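Local coordinates for protein AlyGC (Glaciecola chathamensis, PDB 5GKD) that probably cleaves alginate by beta-elimination, as an alginate lyase of polysaccharide lyase family 6 built from two parallel beta-helices, at residues 624-627 / 632-635; 98-103 / 157-162. One frame throughout, in Å; residues are numbered along the deposited sequence.

Following the chain from the N terminus, contact 2 comes first: it brings strand 99-102 against the loop 157-162, with 53 residues between the two segments, and so joins two levels of the N-terminal beta-helix that are not neighbours, reaching across the coil of strand 124-128. This is the part that matches the chondroitinase B family. Contact 1 follows much later, in the C-terminal beta-helix, and is far more local. There the chain leaves strand 622-625, swings out and folds back before strand 637-641, closing a loop within a single turn. The two contacts stand in series, neither nested nor crossing, with centres about 37 Å apart. Contact 1 reaches toward the calcium ion held by the N-terminal beta-helix, the Thr-633 side chain lying about 8 Å from it.

Contact 1 of 2, residues 624-627 / 632-635; sequences VYRG and STFG
Arg-626 and Gly-635 are the closest backbone pair here, 8.7 Å between CA atoms, so the two segments meet through a side chain spanning the gap. Segment 624-627 lies on strand 622-625 of a right-handed parallel beta-helix and runs on into the loop, and 632-635 is the returning limb of that loop, leading to the next strand. Arg-626 bridges them: its chain runs straight out, CG anti to the backbone N (chi1 179°) and chi2 extended as well, which brings CD 3.5 Å from Gly-635 O. The bend at chi3 (68°) then turns NE and the guanidinium aside, oblique to that carbonyl. The long arginine suits this buried place because its several N-H groups can serve several loops: NE bonds to Gly-664 O and NH1 to Asp-630 O. Gly-635 meets the arginine through its carbonyl oxygen, which is itself taken by Gln-666 NE2, while Gly-635 N bonds to Tyr-602 OH. Thr-633 passes Arg-626 in the opposite direction, its OG1 3.9 Å from Arg-626 NH1. Threonine suits the place because its hydroxyl can give a proton to the water that joins the two, which accepts from Arg-626 NH1 at 3.0 Å and from Thr-633 OG1 at 2.7 Å.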
loop_
_atom_site.group_PDB
_atom_site.type_symbol
_atom_site.label_atom_id
_atom_site.label_comp_id
_atom_site.label_asym_id
_atom_site.label_seq_id
_atom_site.Cartn_x
_atom_site.Cartn_y
_atom_site.Cartn_z
ATOM N N VAL A 624 6.191 15.942 -5.799
ATOM C CA VAL A 624 4.832 16.012 -5.298
ATOM C C VAL A 624 3.862 16.018 -6.473
ATOM O O VAL A 624 4.076 16.711 -7.475
ATOM C CB VAL A 624 4.625 17.188 -4.320
ATOM C CG1 VAL A 624 5.864 18.044 -4.175
ATOM C CG2 VAL A 624 3.412 17.957 -4.628
ATOM N N TYR A 625 2.832 15.175 -6.374
ATOM C CA TYR A 625 2.042 14.791 -7.532
ATOM C C TYR A 625 0.562 14.788 -7.183
ATOM O O TYR A 625 0.157 14.209 -6.175
ATOM C CB TYR A 625 2.495 13.406 -8.031
ATOM C CG TYR A 625 1.807 12.927 -9.281
ATOM C CD1 TYR A 625 0.562 12.302 -9.227
ATOM C CD2 TYR A 625 2.418 13.060 -10.512
ATOM C CE1 TYR A 625 -0.062 11.860 -10.372
ATOM C CE2 TYR A 625 1.817 12.618 -11.657
ATOM C CZ TYR A 625 0.576 12.022 -11.590
ATOM O OH TYR A 625 -0.005 11.598 -12.749
ATOM N N ARG A 626 -0.233 15.452 -8.008
ATOM C CA ARG A 626 -1.688 15.375 -7.938
ATOM C C ARG A 626 -2.170 15.253 -9.373
ATOM O O ARG A 626 -2.101 16.223 -10.136
ATOM C CB ARG A 626 -2.306 16.604 -7.254
ATOM C CG ARG A 626 -3.844 16.576 -7.193
ATOM C CD ARG A 626 -4.447 17.898 -6.686
ATOM N NE ARG A 626 -4.262 19.015 -7.618
ATOM C CZ ARG A 626 -5.202 19.477 -8.435
ATOM N NH1 ARG A 626 -6.403 18.933 -8.420
ATOM N NH2 ARG A 626 -4.942 20.480 -9.264
ATOM N N GLY A 627 -2.638 14.076 -9.747
ATOM C CA GLY A 627 -2.990 13.808 -11.122
ATOM C C GLY A 627 -4.481 13.823 -11.408
ATOM O O GLY A 627 -5.322 13.661 -10.522
ATOM N N SER A 632 -11.659 20.127 -7.164
ATOM C CA SER A 632 -12.393 20.131 -5.913
ATOM C C SER A 632 -11.557 20.478 -4.698
ATOM O O SER A 632 -12.089 20.436 -3.582
ATOM C CB SER A 632 -13.043 18.770 -5.696
ATOM O OG SER A 632 -13.865 18.447 -6.786
ATOM N N THR A 633 -10.279 20.807 -4.870
ATOM C CA THR A 633 -9.344 20.961 -3.757
ATOM C C THR A 633 -8.498 22.214 -3.966
ATOM O O THR A 633 -8.571 22.873 -5.003
ATOM C CB THR A 633 -8.443 19.722 -3.616
ATOM O OG1 THR A 633 -7.723 19.518 -4.836
ATOM C CG2 THR A 633 -9.269 18.483 -3.333
ATOM N N PHE A 634 -7.667 22.533 -2.975
ATOM C CA PHE A 634 -6.860 23.737 -3.015
ATOM C C PHE A 634 -5.365 23.469 -3.000
ATOM O O PHE A 634 -4.589 24.389 -3.280
ATOM C CB PHE A 634 -7.213 24.655 -1.831
ATOM C CG PHE A 634 -8.680 24.912 -1.679
ATOM C CD1 PHE A 634 -9.426 25.397 -2.737
ATOM C CD2 PHE A 634 -9.326 24.638 -0.482
ATOM C CE1 PHE A 634 -10.778 25.642 -2.601
ATOM C CE2 PHE A 634 -10.689 24.874 -0.345
ATOM C CZ PHE A 634 -11.413 25.382 -1.408
ATOM N N GLY A 635 -4.946 22.251 -2.676
ATOM C CA GLY A 635 -3.553 21.920 -2.543
ATOM C C GLY A 635 -3.100 20.942 -3.596
ATOM O O GLY A 635 -3.894 20.502 -4.421
HETATM O O HOH W 1 -7.768 17.249 -6.371
#

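Contact 2 of 2, residues 98-103 / 157-162; sequences DVLASH and ESSQQN
Leu-100 reaches across from strand 99-102 of the N-terminal parallel beta-helix to two serines of the loop 157-162, and one methyl, CD2, does the touching. The CB of Leu-100 points at the loop; chi1 (-76°) sets CG beside the backbone N, anti to the carbonyl carbon, and from there CD2 reaches both serines. It meets the CB of Ser-158 at 3.8 Å, a carbon-to-carbon contact, and the OG of Ser-159 at 3.9 Å, a van der Waals approach to an oxygen. Leucine suits the place because its CD2 methyl is set between the two serines and touches both, while its backbone bonds to Gly-70 on the preceding coil. The serines are turned differently: Ser-158 directs its CB toward the strand, offering that carbon to the methyl, and is otherwise exposed, whereas Ser-159 is buried and its OG accepts the N-H of Gly-130, so the oxygen beside the methyl already has a polar partner. The turn is also braced by Arg-131, on the coil between, which donates from NH2 to Glu-157 O and from NE to Gln-160 O. Asparagine, short and with an N-H to give, closes it: Asn-162 ND2 donates to Ser-159 O at 3.1 Å, nearly straight at 170° and in the plane of that carbonyl.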
loop_
_atom_site.group_PDB
_atom_site.type_symbol
_atom_site.label_atom_id
_atom_site.label_comp_id
_atom_site.label_asym_id
_atom_site.label_seq_id
_atom_site.Cartn_x
_atom_site.Cartn_y
_atom_site.Cartn_z
ATOM N N ASP A 98 -35.722 -1.410 -2.336
ATOM C CA ASP A 98 -37.142 -1.638 -2.538
ATOM C C ASP A 98 -37.978 -1.439 -1.277
ATOM O O ASP A 98 -39.203 -1.505 -1.354
ATOM C CB ASP A 98 -37.365 -3.050 -3.090
ATOM C CG ASP A 98 -36.701 -3.247 -4.445
ATOM O OD1 ASP A 98 -37.160 -2.648 -5.442
ATOM O OD2 ASP A 98 -35.707 -3.995 -4.508
ATOM N N VAL A 99 -37.352 -1.214 -0.123
ATOM C CA VAL A 99 -38.078 -1.068 1.130
ATOM C C VAL A 99 -37.483 0.123 1.864
ATOM O O VAL A 99 -36.409 0.009 2.468
ATOM C CB VAL A 99 -37.993 -2.345 1.994
ATOM C CG1 VAL A 99 -38.794 -2.185 3.264
ATOM C CG2 VAL A 99 -38.455 -3.580 1.218
ATOM N N LEU A 100 -38.182 1.258 1.826
ATOM C CA LEU A 100 -37.713 2.554 2.304
ATOM C C LEU A 100 -38.387 2.918 3.622
ATOM O O LEU A 100 -39.343 2.282 4.063
ATOM C CB LEU A 100 -38.004 3.654 1.271
ATOM C CG LEU A 100 -37.206 3.883 -0.022
ATOM C CD1 LEU A 100 -36.289 2.737 -0.379
ATOM C CD2 LEU A 100 -38.146 4.223 -1.164
ATOM N N ALA A 101 -37.882 3.971 4.249
ATOM C CA ALA A 101 -38.547 4.607 5.371
ATOM C C ALA A 101 -39.119 5.949 4.929
ATOM O O ALA A 101 -38.481 6.681 4.168
ATOM C CB ALA A 101 -37.589 4.820 6.542
ATOM N N SER A 102 -40.323 6.254 5.404
ATOM C CA SER A 102 -40.971 7.539 5.207
ATOM C C SER A 102 -41.538 8.013 6.541
ATOM O O SER A 102 -41.735 7.224 7.460
ATOM C CB SER A 102 -42.097 7.450 4.152
ATOM O OG SER A 102 -41.577 7.438 2.831
ATOM N N HIS A 103 -41.804 9.311 6.640
ATOM C CA HIS A 103 -42.416 9.900 7.842
ATOM C C HIS A 103 -41.681 9.494 9.112
ATOM O O HIS A 103 -42.294 9.220 10.137
ATOM C CB HIS A 103 -43.888 9.517 7.958
ATOM C CG HIS A 103 -44.713 9.991 6.810
ATOM N ND1 HIS A 103 -45.063 9.172 5.758
ATOM C CD2 HIS A 103 -45.250 11.203 6.546
ATOM C CE1 HIS A 103 -45.766 9.865 4.885
ATOM N NE2 HIS A 103 -45.896 11.098 5.342
ATOM N N GLU A 157 -38.470 7.767 -7.968
ATOM C CA GLU A 157 -39.536 8.718 -7.696
ATOM C C GLU A 157 -40.045 8.615 -6.263
ATOM O O GLU A 157 -40.525 9.607 -5.710
ATOM C CB GLU A 157 -40.679 8.486 -8.686
ATOM C CG GLU A 157 -41.735 9.555 -8.646
ATOM C CD GLU A 157 -42.805 9.351 -9.699
ATOM O OE1 GLU A 157 -43.919 9.884 -9.512
ATOM O OE2 GLU A 157 -42.541 8.653 -10.704
ATOM N N SER A 158 -39.954 7.430 -5.645
ATOM C CA SER A 158 -40.374 7.270 -4.254
ATOM C C SER A 158 -39.508 8.060 -3.282
ATOM O O SER A 158 -39.938 8.308 -2.157
ATOM C CB SER A 158 -40.348 5.794 -3.850
ATOM O OG SER A 158 -41.159 5.028 -4.709
ATOM N N SER A 159 -38.297 8.431 -3.686
ATOM C CA SER A 159 -37.398 9.237 -2.872
ATOM C C SER A 159 -37.303 10.686 -3.350
ATOM O O SER A 159 -36.685 11.510 -2.670
ATOM C CB SER A 159 -36.001 8.599 -2.859
ATOM O OG SER A 159 -35.999 7.393 -2.117
ATOM N N GLN A 160 -37.896 11.011 -4.494
ATOM C CA GLN A 160 -37.963 12.377 -4.978
ATOM C C GLN A 160 -39.151 13.085 -4.333
ATOM O O GLN A 160 -39.961 12.471 -3.646
ATOM C CB GLN A 160 -38.054 12.380 -6.504
ATOM C CG GLN A 160 -36.828 11.761 -7.156
ATOM C CD GLN A 160 -37.111 11.293 -8.572
ATOM O OE1 GLN A 160 -38.149 11.609 -9.134
ATOM N NE2 GLN A 160 -36.202 10.526 -9.136
ATOM N N GLN A 161 -39.232 14.396 -4.534
ATOM C CA GLN A 161 -40.291 15.226 -3.948
ATOM C C GLN A 161 -40.506 14.874 -2.476
ATOM O O GLN A 161 -41.618 14.582 -2.028
ATOM C CB GLN A 161 -41.591 15.087 -4.741
ATOM C CG GLN A 161 -41.415 15.353 -6.213
ATOM C CD GLN A 161 -42.703 15.266 -6.981
ATOM O OE1 GLN A 161 -43.645 16.002 -6.705
ATOM N NE2 GLN A 161 -42.759 14.356 -7.956
ATOM N N ASN A 162 -39.412 14.885 -1.723
ATOM C CA ASN A 162 -39.424 14.281 -0.398
ATOM C C ASN A 162 -39.861 15.235 0.700
ATOM O O ASN A 162 -40.434 14.788 1.691
ATOM C CB ASN A 162 -38.038 13.714 -0.062
ATOM C CG ASN A 162 -36.893 14.683 -0.413
ATOM O OD1 ASN A 162 -36.721 15.718 0.239
ATOM N ND2 ASN A 162 -36.112 14.341 -1.440
#